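Local structure of putative Lipoprotein (Shewanella oneidensis, 3U24) at residues Met278-Phe290 against Asn298-Ser310. The protein is a putative lipoprotein of unknown function that binds zinc and calcium ions and probably shares the fold of zinc-dependent peptidases. Residues are numbered along the deposited sequence; the frame is centred on the assembly and turned at random.
Sequences MAKITDKLWPKYF and NKIAIRQLIDKLS
Leu-305 is the knob here: its side chain drops into a hole made by Thr-282, Leu-285, Trp-286 and Tyr-289. With CG anti to the backbone N (chi1 -179°), its two methyls fork, CD2 reaching Thr-282 CA at 3.7 Å and CD1 lying 3.9 Å from Tyr-289 CD2. One turn on, Leu-309 lays CD2 over a face of the Tyr-289 ring, a CH-pi contact 3.7 Å from the centroid, while Lys-288 CG lies over the rim of the opposite face. At the other end, Ile-302 sets CG1 against Thr-282 OG1 and CG2 against the selenomethionine methyl of Met-278. Trp-286 comes in edge-on, CZ3 standing 3.5 Å from Ala-301 O. Two consecutive helices, the C-terminal part of helix 260-289 and helix 298-309, joined by a short loop, pack at 63° with their axes 9.5 Å apart. No direct hydrogen bond spans the pair, but a water bridges Asp-283 OD1 and Asn-298 OD1, and Lys-294 adds a salt bridge to that carboxylate. Further in, Thr-282 OG1 donates to Met-278 O at 2.8 Å, so the buried hydroxyl spends its proton within its own helix, on a carbonyl that also takes Thr-282 N from the opposite face. A glycine at Thr-282 would probably open a gap beside Ile-302 and Leu-305 CD2, leaving both freer to shift. Phe-290 and Trp-286 overlap face to face, which probably limits how far either can turn, and Trp-286 NE1 bonds Thr-292 O. Helix 459-485 backs this layer: Leu-463 touches Leu-305, and Glu-460 takes the Tyr-289 hydroxyl.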
# COMPACT_ATOMS: atom_id res chain seq x y z
N MSE A 278 -8.05 -15.88 22.34
CA MSE A 278 -7.05 -16.89 22.01
C MSE A 278 -6.67 -17.78 23.21
O MSE A 278 -6.45 -18.98 23.03
CB MSE A 278 -5.79 -16.25 21.45
CG MSE A 278 -5.98 -15.63 20.10
SE MSE A 278 -4.42 -14.59 19.58
CE MSE A 278 -3.45 -16.07 18.67
N ALA A 279 -6.58 -17.18 24.41
CA ALA A 279 -6.26 -17.94 25.61
C ALA A 279 -7.35 -18.96 25.90
O ALA A 279 -7.04 -20.11 26.21
CB ALA A 279 -6.03 -17.01 26.81
N LYS A 280 -8.61 -18.57 25.75
CA LYS A 280 -9.74 -19.49 25.94
C LYS A 280 -9.70 -20.62 24.95
O LYS A 280 -9.92 -21.75 25.32
CB LYS A 280 -11.07 -18.77 25.77
CG LYS A 280 -11.41 -17.87 26.95
CD LYS A 280 -12.67 -17.02 26.69
CE LYS A 280 -12.80 -15.88 27.71
NZ LYS A 280 -13.07 -14.56 27.05
N ILE A 281 -9.43 -20.33 23.68
CA ILE A 281 -9.41 -21.39 22.71
C ILE A 281 -8.29 -22.35 23.04
O ILE A 281 -8.45 -23.58 22.91
CB ILE A 281 -9.30 -20.90 21.26
CG1 ILE A 281 -10.53 -20.04 20.92
CG2 ILE A 281 -9.21 -22.07 20.29
CD1 ILE A 281 -10.43 -19.25 19.62
N THR A 282 -7.16 -21.79 23.47
CA THR A 282 -5.98 -22.58 23.67
C THR A 282 -6.23 -23.55 24.82
O THR A 282 -5.92 -24.71 24.67
CB THR A 282 -4.75 -21.67 23.85
OG1 THR A 282 -4.52 -21.00 22.61
CG2 THR A 282 -3.48 -22.44 24.23
N ASP A 283 -6.84 -23.07 25.91
CA ASP A 283 -7.28 -23.92 27.02
C ASP A 283 -8.12 -25.12 26.54
O ASP A 283 -7.89 -26.22 26.98
CB ASP A 283 -8.08 -23.12 28.10
CG ASP A 283 -7.21 -22.09 28.90
OD1 ASP A 283 -5.96 -22.15 28.85
OD2 ASP A 283 -7.81 -21.20 29.59
N LYS A 284 -9.09 -24.90 25.65
CA LYS A 284 -9.98 -25.96 25.18
C LYS A 284 -9.25 -26.94 24.24
O LYS A 284 -9.46 -28.15 24.30
CB LYS A 284 -11.21 -25.37 24.49
N LEU A 285 -8.36 -26.43 23.40
CA LEU A 285 -7.71 -27.29 22.40
C LEU A 285 -6.47 -28.00 22.91
O LEU A 285 -6.07 -29.01 22.35
CB LEU A 285 -7.33 -26.46 21.19
CG LEU A 285 -8.44 -26.10 20.21
CD1 LEU A 285 -7.88 -25.15 19.15
CD2 LEU A 285 -9.01 -27.36 19.58
N TRP A 286 -5.84 -27.49 23.97
CA TRP A 286 -4.55 -28.04 24.42
C TRP A 286 -4.46 -29.55 24.54
O TRP A 286 -3.54 -30.17 23.97
CB TRP A 286 -4.11 -27.40 25.74
CG TRP A 286 -2.70 -27.74 26.05
CD1 TRP A 286 -2.23 -28.81 26.80
CD2 TRP A 286 -1.50 -27.07 25.53
NE1 TRP A 286 -0.86 -28.82 26.81
CE2 TRP A 286 -0.37 -27.81 26.06
CE3 TRP A 286 -1.27 -25.98 24.74
CZ2 TRP A 286 0.93 -27.44 25.80
CZ3 TRP A 286 0.05 -25.62 24.46
CH2 TRP A 286 1.12 -26.33 24.99
N PRO A 287 -5.40 -30.18 25.26
CA PRO A 287 -5.24 -31.62 25.40
C PRO A 287 -5.43 -32.36 24.09
O PRO A 287 -4.97 -33.49 23.97
CB PRO A 287 -6.33 -32.04 26.41
CG PRO A 287 -7.30 -30.91 26.44
CD PRO A 287 -6.55 -29.67 26.04
N LYS A 288 -6.07 -31.72 23.11
CA LYS A 288 -6.32 -32.38 21.84
C LYS A 288 -5.02 -32.54 21.03
O LYS A 288 -4.93 -33.45 20.22
CB LYS A 288 -7.43 -31.64 21.07
CG LYS A 288 -7.65 -32.10 19.64
CD LYS A 288 -8.76 -31.29 18.97
CE LYS A 288 -9.06 -31.75 17.55
NZ LYS A 288 -10.15 -30.95 16.93
N TYR A 289 -4.01 -31.70 21.27
CA TYR A 289 -2.77 -31.73 20.49
C TYR A 289 -1.48 -32.01 21.27
O TYR A 289 -0.43 -32.19 20.67
CB TYR A 289 -2.62 -30.37 19.80
CG TYR A 289 -3.66 -30.16 18.74
CD1 TYR A 289 -3.54 -30.77 17.49
CD2 TYR A 289 -4.79 -29.38 18.98
CE1 TYR A 289 -4.49 -30.59 16.50
CE2 TYR A 289 -5.75 -29.20 18.00
CZ TYR A 289 -5.60 -29.80 16.76
OH TYR A 289 -6.54 -29.65 15.79
N PHE A 290 -1.55 -32.01 22.60
CA PHE A 290 -0.37 -32.18 23.45
C PHE A 290 -0.65 -33.16 24.58
O PHE A 290 -1.76 -33.19 25.11
CB PHE A 290 0.00 -30.86 24.08
CG PHE A 290 0.66 -29.89 23.15
CD1 PHE A 290 -0.11 -29.05 22.35
CD2 PHE A 290 2.04 -29.77 23.12
CE1 PHE A 290 0.49 -28.14 21.51
CE2 PHE A 290 2.65 -28.84 22.28
CZ PHE A 290 1.86 -28.03 21.47
N ASN A 298 -0.07 -18.05 29.57
CA ASN A 298 -0.94 -18.14 28.42
C ASN A 298 -0.23 -17.88 27.09
O ASN A 298 -0.47 -18.58 26.13
CB ASN A 298 -2.09 -17.13 28.54
CG ASN A 298 -3.23 -17.61 29.44
OD1 ASN A 298 -3.37 -18.79 29.76
ND2 ASN A 298 -4.09 -16.67 29.82
N LYS A 299 0.64 -16.88 27.05
CA LYS A 299 1.27 -16.47 25.81
C LYS A 299 2.28 -17.50 25.26
O LYS A 299 2.43 -17.61 24.04
CB LYS A 299 1.90 -15.08 25.94
CG LYS A 299 0.84 -13.96 25.88
CD LYS A 299 1.43 -12.56 26.03
CE LYS A 299 0.33 -11.50 26.15
NZ LYS A 299 0.82 -10.22 26.74
N ILE A 300 2.95 -18.23 26.14
CA ILE A 300 3.83 -19.32 25.72
C ILE A 300 2.95 -20.47 25.22
O ILE A 300 3.21 -21.05 24.17
CB ILE A 300 4.74 -19.83 26.88
CG1 ILE A 300 5.75 -18.75 27.32
CG2 ILE A 300 5.51 -21.08 26.47
CD1 ILE A 300 6.78 -19.24 28.35
N ALA A 301 1.92 -20.81 25.99
CA ALA A 301 0.92 -21.80 25.57
C ALA A 301 0.32 -21.49 24.19
O ALA A 301 0.28 -22.35 23.30
CB ALA A 301 -0.19 -21.87 26.60
N ILE A 302 -0.15 -20.26 24.00
CA ILE A 302 -0.76 -19.88 22.70
C ILE A 302 0.25 -20.03 21.56
O ILE A 302 -0.06 -20.61 20.53
CB ILE A 302 -1.31 -18.46 22.73
CG1 ILE A 302 -2.52 -18.37 23.67
CG2 ILE A 302 -1.67 -17.96 21.35
CD1 ILE A 302 -2.88 -16.95 24.02
N ARG A 303 1.48 -19.58 21.79
CA ARG A 303 2.58 -19.66 20.81
C ARG A 303 2.90 -21.11 20.45
O ARG A 303 3.14 -21.42 19.29
CB ARG A 303 3.83 -18.91 21.33
CG ARG A 303 5.06 -18.94 20.41
CD ARG A 303 4.77 -18.30 19.03
NE ARG A 303 5.91 -18.32 18.09
CZ ARG A 303 6.76 -17.31 17.84
NH1 ARG A 303 6.67 -16.13 18.46
NH2 ARG A 303 7.74 -17.50 16.95
N GLN A 304 2.83 -22.00 21.42
CA GLN A 304 3.18 -23.38 21.18
C GLN A 304 2.09 -24.12 20.44
O GLN A 304 2.37 -24.91 19.54
CB GLN A 304 3.57 -24.10 22.50
CG GLN A 304 4.99 -23.75 22.95
CD GLN A 304 5.38 -24.32 24.32
OE1 GLN A 304 4.69 -25.17 24.88
NE2 GLN A 304 6.51 -23.84 24.85
N LEU A 305 0.84 -23.89 20.82
CA LEU A 305 -0.28 -24.46 20.08
C LEU A 305 -0.25 -23.94 18.67
O LEU A 305 -0.36 -24.69 17.74
CB LEU A 305 -1.62 -24.12 20.75
CG LEU A 305 -2.90 -24.66 20.10
CD1 LEU A 305 -2.81 -26.16 19.83
CD2 LEU A 305 -4.09 -24.35 20.97
N ILE A 306 -0.05 -22.66 18.48
CA ILE A 306 -0.02 -22.13 17.10
C ILE A 306 1.09 -22.78 16.30
O ILE A 306 0.87 -23.17 15.15
CB ILE A 306 0.14 -20.58 17.10
CG1 ILE A 306 -1.19 -19.92 17.53
CG2 ILE A 306 0.56 -20.03 15.71
CD1 ILE A 306 -1.06 -18.41 17.70
N ASP A 307 2.29 -22.91 16.88
CA ASP A 307 3.43 -23.51 16.13
C ASP A 307 3.13 -24.95 15.67
O ASP A 307 3.53 -25.37 14.59
CB ASP A 307 4.75 -23.50 16.96
CG ASP A 307 5.37 -22.09 17.11
OD1 ASP A 307 5.03 -21.17 16.29
OD2 ASP A 307 6.19 -21.94 18.08
N LYS A 308 2.43 -25.66 16.53
CA LYS A 308 2.00 -27.02 16.25
C LYS A 308 0.92 -27.11 15.16
O LYS A 308 0.99 -27.97 14.27
CB LYS A 308 1.45 -27.62 17.54
CG LYS A 308 0.82 -29.02 17.43
CD LYS A 308 1.76 -30.10 16.94
CE LYS A 308 1.19 -31.48 17.31
NZ LYS A 308 1.78 -32.56 16.49
N LEU A 309 -0.10 -26.27 15.27
CA LEU A 309 -1.13 -26.24 14.24
C LEU A 309 -0.55 -25.82 12.88
O LEU A 309 -0.98 -26.32 11.84
CB LEU A 309 -2.27 -25.30 14.62
CG LEU A 309 -3.10 -25.72 15.84
CD1 LEU A 309 -4.10 -24.62 16.20
CD2 LEU A 309 -3.78 -27.06 15.58
N SER A 310 0.49 -24.97 12.90
CA SER A 310 1.06 -24.47 11.66
C SER A 310 1.72 -25.56 10.84
O SER A 310 2.01 -25.34 9.67
CB SER A 310 2.10 -23.40 11.97
OG SER A 310 1.47 -22.31 12.65
O HOH W 1 -3.99 -20.65 27.58